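Local coordinates for maleylacetoacetate isomerase (Anaeromyxobacter dehalogenans, PDB 4IGJ), which probably isomerises maleylacetoacetate with the help of glutathione, as a zeta-class member of the glutathione transferase superfamily, and may also act as a glutathione transferase, at residues Arg176-Asp187 against Val213-Phe223. Numbering follows the deposited sequence.
Sequences RFSHGDAPTLAD and VDEACAALAPF
F177 and A216 illustrate how a loop can be moulded onto a helix end and the turn that follows it without one hydrogen bond passing between them. The F177 ring, swung beside its own backbone N (chi1 -64°), fits into a hollow of the 213-223 segment bordered by A216, C217 and L220. C217 SG borders the ring: it lies in the ring plane, 3.6 Å from F177 CD1, in an edge-on sulfur-aromatic contact. L220 CD1 approaches F177 CZ at 3.9 Å, while P183 roofs one ring face with its CD and sets its CG 3.8 Å from L220 CD1. On the outer flank R176, extended from CG to NE, drapes over the helix, and the methyl of A216 sits under the centre of the guanidinium plane, CB to CZ 3.5 Å. V213 is the bump at the other end: its CG2 sits against R176 O and F177 C, while CG1 lies by S178 and 3.4 Å from D187 OD1, fitting both methyls to the bend at 176-178.

That carboxylate keeps the loop in shape. D187 OD1 accepts hydrogen bonds from S178 N, through its syn lone pair, and from S178 OG (2.7 Å), above the carboxylate plane; OD2 takes one from T184 N at 2.9 Å, completing a capping box with T184. D187 CB meets the edge of F223, whose face lies against C217 CB.

Apolar packing thus joins the start of helix 185-199 to the end of helix 208-218 within the all-helical C-terminal domain; S178 and V213 also rest on L190, and F223 reaches L41 and L45 on helix 34-45 of the thioredoxin-like domain.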
loop_
_atom_site.group_PDB
_atom_site.type_symbol
_atom_site.label_atom_id
_atom_site.label_comp_id
_atom_site.label_asym_id
_atom_site.label_seq_id
_atom_site.Cartn_x
_atom_site.Cartn_y
_atom_site.Cartn_z
ATOM N N ARG A 176 -8.224 -16.124 16.265
ATOM C CA ARG A 176 -8.640 -16.995 15.176
ATOM C C ARG A 176 -8.331 -16.346 13.824
ATOM O O ARG A 176 -8.169 -17.041 12.822
ATOM C CB ARG A 176 -10.133 -17.310 15.303
ATOM C CG ARG A 176 -10.731 -18.164 14.184
ATOM C CD ARG A 176 -12.023 -18.821 14.654
ATOM N NE ARG A 176 -12.782 -19.464 13.585
ATOM C CZ ARG A 176 -12.513 -20.670 13.092
ATOM N NH1 ARG A 176 -11.483 -21.370 13.551
ATOM N NH2 ARG A 176 -13.271 -21.174 12.129
ATOM N N PHE A 177 -8.227 -15.016 13.807
ATOM C CA PHE A 177 -8.009 -14.283 12.554
ATOM C C PHE A 177 -6.718 -13.471 12.619
ATOM O O PHE A 177 -5.971 -13.594 13.579
ATOM C CB PHE A 177 -9.216 -13.396 12.239
ATOM C CG PHE A 177 -10.470 -14.168 11.984
ATOM C CD1 PHE A 177 -10.782 -14.603 10.708
ATOM C CD2 PHE A 177 -11.333 -14.487 13.021
ATOM C CE1 PHE A 177 -11.939 -15.333 10.467
ATOM C CE2 PHE A 177 -12.499 -15.212 12.783
ATOM C CZ PHE A 177 -12.796 -15.642 11.509
ATOM N N SER A 178 -6.437 -12.667 11.597
ATOM C CA SER A 178 -5.181 -11.918 11.568
ATOM C C SER A 178 -5.022 -10.994 12.771
ATOM O O SER A 178 -3.917 -10.842 13.302
ATOM C CB SER A 178 -5.045 -11.107 10.280
ATOM O OG SER A 178 -4.983 -11.937 9.129
ATOM N N HIS A 179 -6.123 -10.377 13.187
ATOM C CA HIS A 179 -6.122 -9.502 14.356
ATOM C C HIS A 179 -7.308 -9.843 15.228
ATOM O O HIS A 179 -8.454 -9.557 14.881
ATOM C CB HIS A 179 -6.199 -8.030 13.946
ATOM C CG HIS A 179 -6.112 -7.079 15.101
ATOM N ND1 HIS A 179 -4.919 -6.712 15.677
ATOM C CD2 HIS A 179 -7.080 -6.422 15.786
ATOM C CE1 HIS A 179 -5.148 -5.869 16.668
ATOM N NE2 HIS A 179 -6.455 -5.673 16.750
ATOM N N GLY A 180 -7.026 -10.464 16.365
ATOM C CA GLY A 180 -8.076 -10.861 17.279
ATOM C C GLY A 180 -8.952 -11.972 16.738
ATOM O O GLY A 180 -8.506 -12.815 15.954
ATOM N N ASP A 181 -10.214 -11.955 17.145
ATOM C CA ASP A 181 -11.099 -13.086 16.928
ATOM C C ASP A 181 -12.219 -12.804 15.929
ATOM O O ASP A 181 -13.208 -13.535 15.872
ATOM C CB ASP A 181 -11.678 -13.542 18.269
ATOM C CG ASP A 181 -10.600 -13.951 19.255
ATOM O OD1 ASP A 181 -9.675 -14.688 18.848
ATOM O OD2 ASP A 181 -10.670 -13.532 20.430
ATOM N N ALA A 182 -12.056 -11.751 15.134
ATOM C CA ALA A 182 -13.025 -11.440 14.088
ATOM C C ALA A 182 -12.304 -10.904 12.854
ATOM O O ALA A 182 -11.191 -10.399 12.958
ATOM C CB ALA A 182 -14.046 -10.441 14.590
ATOM N N PRO A 183 -12.922 -11.039 11.673
ATOM C CA PRO A 183 -12.276 -10.533 10.457
ATOM C C PRO A 183 -12.018 -9.035 10.500
ATOM O O PRO A 183 -12.820 -8.267 11.050
ATOM C CB PRO A 183 -13.313 -10.818 9.370
ATOM C CG PRO A 183 -14.056 -12.007 9.872
ATOM C CD PRO A 183 -14.140 -11.814 11.370
ATOM N N THR A 184 -10.889 -8.632 9.923
ATOM C CA THR A 184 -10.543 -7.223 9.764
ATOM C C THR A 184 -10.011 -6.982 8.358
ATOM O O THR A 184 -9.912 -7.908 7.545
ATOM C CB THR A 184 -9.438 -6.781 10.747
ATOM O OG1 THR A 184 -8.244 -7.525 10.479
ATOM C CG2 THR A 184 -9.860 -6.997 12.204
ATOM N N LEU A 185 -9.633 -5.740 8.076
ATOM C CA LEU A 185 -9.016 -5.433 6.798
ATOM C C LEU A 185 -7.792 -6.306 6.519
ATOM O O LEU A 185 -7.499 -6.605 5.357
ATOM C CB LEU A 185 -8.654 -3.950 6.707
ATOM C CG LEU A 185 -9.816 -2.951 6.638
ATOM C CD1 LEU A 185 -9.268 -1.563 6.356
ATOM C CD2 LEU A 185 -10.826 -3.348 5.556
ATOM N N ALA A 186 -7.085 -6.724 7.569
ATOM C CA ALA A 186 -5.901 -7.561 7.377
ATOM C C ALA A 186 -6.234 -8.878 6.670
ATOM O O ALA A 186 -5.472 -9.324 5.813
ATOM C CB ALA A 186 -5.214 -7.820 8.708
ATOM N N ASP A 187 -7.366 -9.486 7.023
ATOM C CA ASP A 187 -7.772 -10.729 6.382
ATOM C C ASP A 187 -8.177 -10.507 4.933
ATOM O O ASP A 187 -8.028 -11.400 4.100
ATOM C CB ASP A 187 -8.915 -11.368 7.161
ATOM C CG ASP A 187 -8.570 -11.547 8.621
ATOM O OD1 ASP A 187 -7.631 -12.315 8.908
ATOM O OD2 ASP A 187 -9.228 -10.904 9.466
ATOM N N VAL A 213 -5.523 -19.115 9.767
ATOM C CA VAL A 213 -6.379 -17.954 9.549
ATOM C C VAL A 213 -7.154 -18.092 8.240
ATOM O O VAL A 213 -8.359 -17.826 8.191
ATOM C CB VAL A 213 -5.570 -16.641 9.559
ATOM C CG1 VAL A 213 -6.441 -15.475 9.110
ATOM C CG2 VAL A 213 -5.014 -16.374 10.953
ATOM N N ASP A 214 -6.459 -18.515 7.186
ATOM C CA ASP A 214 -7.087 -18.779 5.898
ATOM C C ASP A 214 -8.240 -19.780 6.044
ATOM O O ASP A 214 -9.307 -19.596 5.464
ATOM C CB ASP A 214 -6.042 -19.323 4.922
ATOM C CG ASP A 214 -6.491 -19.274 3.469
ATOM O OD1 ASP A 214 -7.084 -18.260 3.035
ATOM O OD2 ASP A 214 -6.222 -20.250 2.742
ATOM N N GLU A 215 -8.020 -20.828 6.836
ATOM C CA GLU A 215 -9.052 -21.840 7.052
ATOM C C GLU A 215 -10.262 -21.262 7.784
ATOM O O GLU A 215 -11.404 -21.548 7.431
ATOM C CB GLU A 215 -8.478 -23.030 7.821
ATOM N N ALA A 216 -10.003 -20.438 8.798
ATOM C CA ALA A 216 -11.065 -19.785 9.546
ATOM C C ALA A 216 -11.889 -18.864 8.661
ATOM O O ALA A 216 -13.112 -18.797 8.788
ATOM C CB ALA A 216 -10.484 -19.011 10.716
ATOM N N CYS A 217 -11.218 -18.144 7.765
ATOM C CA CYS A 217 -11.920 -17.237 6.871
ATOM C C CYS A 217 -12.758 -18.005 5.854
ATOM O O CYS A 217 -13.874 -17.618 5.534
ATOM C CB CYS A 217 -10.920 -16.335 6.136
ATOM S SG CYS A 217 -10.142 -15.070 7.157
ATOM N N ALA A 218 -12.200 -19.094 5.342
ATOM C CA ALA A 218 -12.836 -19.834 4.257
ATOM C C ALA A 218 -14.188 -20.424 4.664
ATOM O O ALA A 218 -15.052 -20.651 3.820
ATOM C CB ALA A 218 -11.900 -20.915 3.730
ATOM N N ALA A 219 -14.377 -20.656 5.959
ATOM C CA ALA A 219 -15.628 -21.240 6.439
ATOM C C ALA A 219 -16.748 -20.208 6.566
ATOM O O ALA A 219 -17.894 -20.560 6.861
ATOM C CB ALA A 219 -15.406 -21.944 7.764
ATOM N N LEU A 220 -16.421 -18.939 6.340
ATOM C CA LEU A 220 -17.405 -17.868 6.475
ATOM C C LEU A 220 -18.088 -17.539 5.152
ATOM O O LEU A 220 -17.435 -17.409 4.123
ATOM C CB LEU A 220 -16.759 -16.603 7.042
ATOM C CG LEU A 220 -16.123 -16.651 8.431
ATOM C CD1 LEU A 220 -15.567 -15.280 8.826
ATOM C CD2 LEU A 220 -17.137 -17.127 9.459
ATOM N N ALA A 221 -19.406 -17.383 5.193
ATOM C CA ALA A 221 -20.178 -17.034 4.004
ATOM C C ALA A 221 -19.674 -15.820 3.191
ATOM O O ALA A 221 -19.619 -15.895 1.967
ATOM C CB ALA A 221 -21.667 -16.881 4.355
ATOM N N PRO A 222 -19.309 -14.704 3.855
ATOM C CA PRO A 222 -18.816 -13.569 3.065
ATOM C C PRO A 222 -17.530 -13.880 2.289
ATOM O O PRO A 222 -17.369 -13.372 1.179
ATOM C CB PRO A 222 -18.542 -12.495 4.121
ATOM C CG PRO A 222 -19.403 -12.852 5.266
ATOM C CD PRO A 222 -19.473 -14.350 5.278
ATOM N N PHE A 223 -16.638 -14.687 2.859
ATOM C CA PHE A 223 -15.444 -15.097 2.123
ATOM C C PHE A 223 -15.791 -16.013 0.954
ATOM O O PHE A 223 -15.250 -15.860 -0.147
ATOM C CB PHE A 223 -14.414 -15.742 3.058
ATOM C CG PHE A 223 -13.635 -14.745 3.880
ATOM C CD1 PHE A 223 -12.376 -14.335 3.474
ATOM C CD2 PHE A 223 -14.167 -14.205 5.044
ATOM C CE1 PHE A 223 -11.652 -13.404 4.211
ATOM C CE2 PHE A 223 -13.453 -13.276 5.787
ATOM C CZ PHE A 223 -12.193 -12.874 5.367
#